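Local coordinates for capsular polysaccharide export system protein KpsC (Thermosulfurimonas dismutans, PDB 6MGB) that probably transfers Kdo from CMP-Kdo in beta(2,4) linkage during synthesis of the conserved glycolipid that holds bacterial capsules in place, at residues 202-205 against 209-212. Residues are numbered along the deposited sequence; the frame is centred on the assembly and turned at random.
Sequences HPEV and RKKG. With C5P (cytidine-5'-monophosphate), chain D.
Glu204 and Lys210 reach out alongside each other in the same direction. Their ends meet in a salt bridge, with Lys210 NZ 2.8 Å from Glu204 OE1. The ammonium approaches nearly along the C-O axis of the carboxylate. Lys210 gets there by bending at chi2 (-98°) and again at chi4, while the Glu204 chain is extended beyond CG. The backbone repeats the pairing. Glu204 O accepts from Lys210 N at 3.2 Å, the donor lying well above the carbonyl plane, and more weakly from Arg209 N. Next along, Val205 lays CG2 against the peptide that follows Lys211, with Val205 CG2 3.4 Å from Lys211 C. Val205 CA also makes a CA-H...O contact with Lys210 O.

His202 sits at the N-cap of the short helix 203-206. His202 ND1 accepts from Glu204 N at 3.1 Å, almost in the ring plane. The other ring nitrogen, His202 NE2, donates to O2P of the bound CMP at 3.0 Å. Replacing His202 by an alanine would probably leave Glu204 N without its cap and remove one grip on the phosphate. Lys200, Ser247, Gln248 and Glu252 also bond the nucleotide. The capping bond from Glu204 N at the helix start therefore probably holds the His202 ring turned with NE2 toward the CMP phosphate in this GT-B-type nucleotide pocket.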
ATOM      1  N   HIS A 202      -3.944  -2.687  13.698  1.00 22.44           N
ATOM      2  CA  HIS A 202      -2.879  -2.144  12.868  1.00 25.98           C
ATOM      3  C   HIS A 202      -1.659  -1.814  13.731  1.00 26.72           C
ATOM      4  O   HIS A 202      -1.810  -1.338  14.860  1.00 27.76           O
ATOM      5  CB  HIS A 202      -3.379  -0.889  12.149  1.00 24.85           C
ATOM      6  CG  HIS A 202      -2.480  -0.406  11.053  1.00 26.39           C
ATOM      7  ND1 HIS A 202      -1.304   0.267  11.298  1.00 27.95           N
ATOM      8  CD2 HIS A 202      -2.601  -0.475   9.706  1.00 25.81           C
ATOM      9  CE1 HIS A 202      -0.730   0.581  10.150  1.00 27.54           C
ATOM     10  NE2 HIS A 202      -1.497   0.142   9.168  1.00 30.91           N
ATOM     11  N   PRO A 203      -0.440  -2.055  13.233  1.00 28.88           N
ATOM     12  CA  PRO A 203       0.744  -1.804  14.078  1.00 31.67           C
ATOM     13  C   PRO A 203       0.853  -0.375  14.583  1.00 37.15           C
ATOM     14  O   PRO A 203       1.294  -0.166  15.720  1.00 36.15           O
ATOM     15  CB  PRO A 203       1.918  -2.174  13.156  1.00 35.58           C
ATOM     16  CG  PRO A 203       1.349  -2.218  11.772  1.00 33.41           C
ATOM     17  CD  PRO A 203      -0.065  -2.656  11.944  1.00 27.13           C
ATOM     18  N   GLU A 204       0.479   0.618  13.772  1.00 27.83           N
ATOM     19  CA  GLU A 204       0.525   2.002  14.236  1.00 32.14           C
ATOM     20  C   GLU A 204      -0.440   2.234  15.390  1.00 37.85           C
ATOM     21  O   GLU A 204      -0.226   3.139  16.207  1.00 34.99           O
ATOM     22  CB  GLU A 204       0.217   2.957  13.083  1.00 34.66           C
ATOM     23  CG  GLU A 204       1.328   3.056  12.052  1.00 35.19           C
ATOM     24  CD  GLU A 204       0.950   3.929  10.871  1.00 49.90           C
ATOM     25  OE1 GLU A 204       0.087   4.815  11.038  1.00 59.37           O
ATOM     26  OE2 GLU A 204       1.511   3.723   9.773  1.00 45.14           O
ATOM     27  N   VAL A 205      -1.508   1.439  15.475  1.00 32.65           N
ATOM     28  CA  VAL A 205      -2.422   1.538  16.606  1.00 27.84           C
ATOM     29  C   VAL A 205      -1.864   0.789  17.807  1.00 33.50           C
ATOM     30  O   VAL A 205      -2.043   1.214  18.954  1.00 33.49           O
ATOM     31  CB  VAL A 205      -3.816   1.020  16.205  1.00 35.02           C
ATOM     32  CG1 VAL A 205      -4.735   0.933  17.420  1.00 41.20           C
ATOM     33  CG2 VAL A 205      -4.429   1.926  15.148  1.00 29.94           C
ATOM     34  N   ARG A 209       0.313   5.290  18.277  1.00 44.02           N
ATOM     35  CA  ARG A 209       0.409   6.508  17.482  1.00 43.74           C
ATOM     36  C   ARG A 209      -0.912   6.887  16.826  1.00 53.74           C
ATOM     37  O   ARG A 209      -1.101   8.057  16.478  1.00 49.84           O
ATOM     38  CB  ARG A 209       1.482   6.352  16.404  1.00 46.65           C
ATOM     39  CG  ARG A 209       2.881   6.123  16.952  1.00 58.39           C
ATOM     40  CD  ARG A 209       3.901   6.003  15.836  1.00 59.30           C
ATOM     41  NE  ARG A 209       3.926   7.199  14.998  1.00 67.56           N
ATOM     42  CZ  ARG A 209       4.705   8.257  15.209  1.00 64.49           C
ATOM     43  NH1 ARG A 209       5.549   8.286  16.234  1.00 58.70           N
ATOM     44  NH2 ARG A 209       4.642   9.294  14.385  1.00 57.95           N
ATOM     45  N   LYS A 210      -1.821   5.931  16.648  1.00 42.21           N
ATOM     46  CA  LYS A 210      -3.093   6.178  15.987  1.00 42.77           C
ATOM     47  C   LYS A 210      -4.182   5.371  16.679  1.00 36.18           C
ATOM     48  O   LYS A 210      -3.911   4.492  17.500  1.00 31.29           O
ATOM     49  CB  LYS A 210      -3.043   5.806  14.497  1.00 38.57           C
ATOM     50  CG  LYS A 210      -1.985   6.529  13.675  1.00 47.39           C
ATOM     51  CD  LYS A 210      -2.566   7.712  12.915  1.00 55.54           C
ATOM     52  CE  LYS A 210      -1.582   8.250  11.887  1.00 57.52           C
ATOM     53  NZ  LYS A 210      -1.234   7.237  10.851  1.00 53.31           N
ATOM     54  N   LYS A 211      -5.423   5.684  16.334  1.00 42.95           N
ATOM     55  CA  LYS A 211      -6.581   4.904  16.736  1.00 33.54           C
ATOM     56  C   LYS A 211      -7.066   4.065  15.558  1.00 29.12           C
ATOM     57  O   LYS A 211      -6.788   4.368  14.395  1.00 32.85           O
ATOM     58  CB  LYS A 211      -7.700   5.821  17.237  1.00 40.03           C
ATOM     59  CG  LYS A 211      -7.318   6.627  18.474  1.00 56.72           C
ATOM     60  CD  LYS A 211      -8.286   7.772  18.730  1.00 58.70           C
ATOM     61  CE  LYS A 211      -7.891   8.563  19.971  1.00 61.12           C
ATOM     62  NZ  LYS A 211      -7.924   7.726  21.203  1.00 60.63           N
ATOM     63  N   GLY A 212      -7.789   2.992  15.878  1.00 25.06           N
ATOM     64  CA  GLY A 212      -8.282   2.060  14.886  1.00 28.25           C
ATOM     65  C   GLY A 212      -9.797   2.106  14.769  1.00 37.55           C
ATOM     66  O   GLY A 212     -10.503   2.683  15.591  1.00 50.49           O
TER
HETATM   67  O3P C5P D 403      -2.614  -0.256   4.155  1.00 28.48           O
HETATM   68  P   C5P D 403      -2.337  -0.308   5.641  1.00 23.36           P
HETATM   69  O1P C5P D 403      -3.620  -0.700   6.366  1.00 25.25           O
HETATM   70  O2P C5P D 403      -1.757   0.923   6.310  1.00 24.71           O
HETATM   71  O5' C5P D 403      -1.309  -1.504   5.842  1.00 28.26           O
HETATM   72  C5' C5P D 403       0.089  -1.317   5.681  1.00 26.06           C
HETATM   73  C4' C5P D 403       0.839  -2.570   6.055  1.00 25.17           C
HETATM   74  O4' C5P D 403       0.809  -2.728   7.498  1.00 26.94           O
HETATM   75  C3' C5P D 403       0.247  -3.868   5.524  1.00 27.41           C
HETATM   76  O3' C5P D 403       0.662  -4.155   4.200  1.00 26.76           O
HETATM   77  C2' C5P D 403       0.718  -4.901   6.541  1.00 27.54           C
HETATM   78  O2' C5P D 403       2.053  -5.308   6.280  1.00 27.00           O
HETATM   79  C1' C5P D 403       0.690  -4.093   7.839  1.00 29.63           C
HETATM   80  N1  C5P D 403      -0.578  -4.280   8.582  1.00 25.33           N
HETATM   81  C2  C5P D 403      -0.638  -5.203   9.760  1.00 31.77           C
HETATM   82  N3  C5P D 403      -1.932  -5.384  10.508  1.00 28.07           N
HETATM   83  C4  C5P D 403      -3.132  -4.661  10.097  1.00 24.42           C
HETATM   84  C5  C5P D 403      -3.072  -3.742   8.925  1.00 23.07           C
HETATM   85  C6  C5P D 403      -1.779  -3.562   8.179  1.00 21.83           C
HETATM   86  O2  C5P D 403       0.330  -5.790  10.098  1.00 29.72           O
HETATM   87  N4  C5P D 403      -4.388  -4.838  10.820  1.00 27.17           N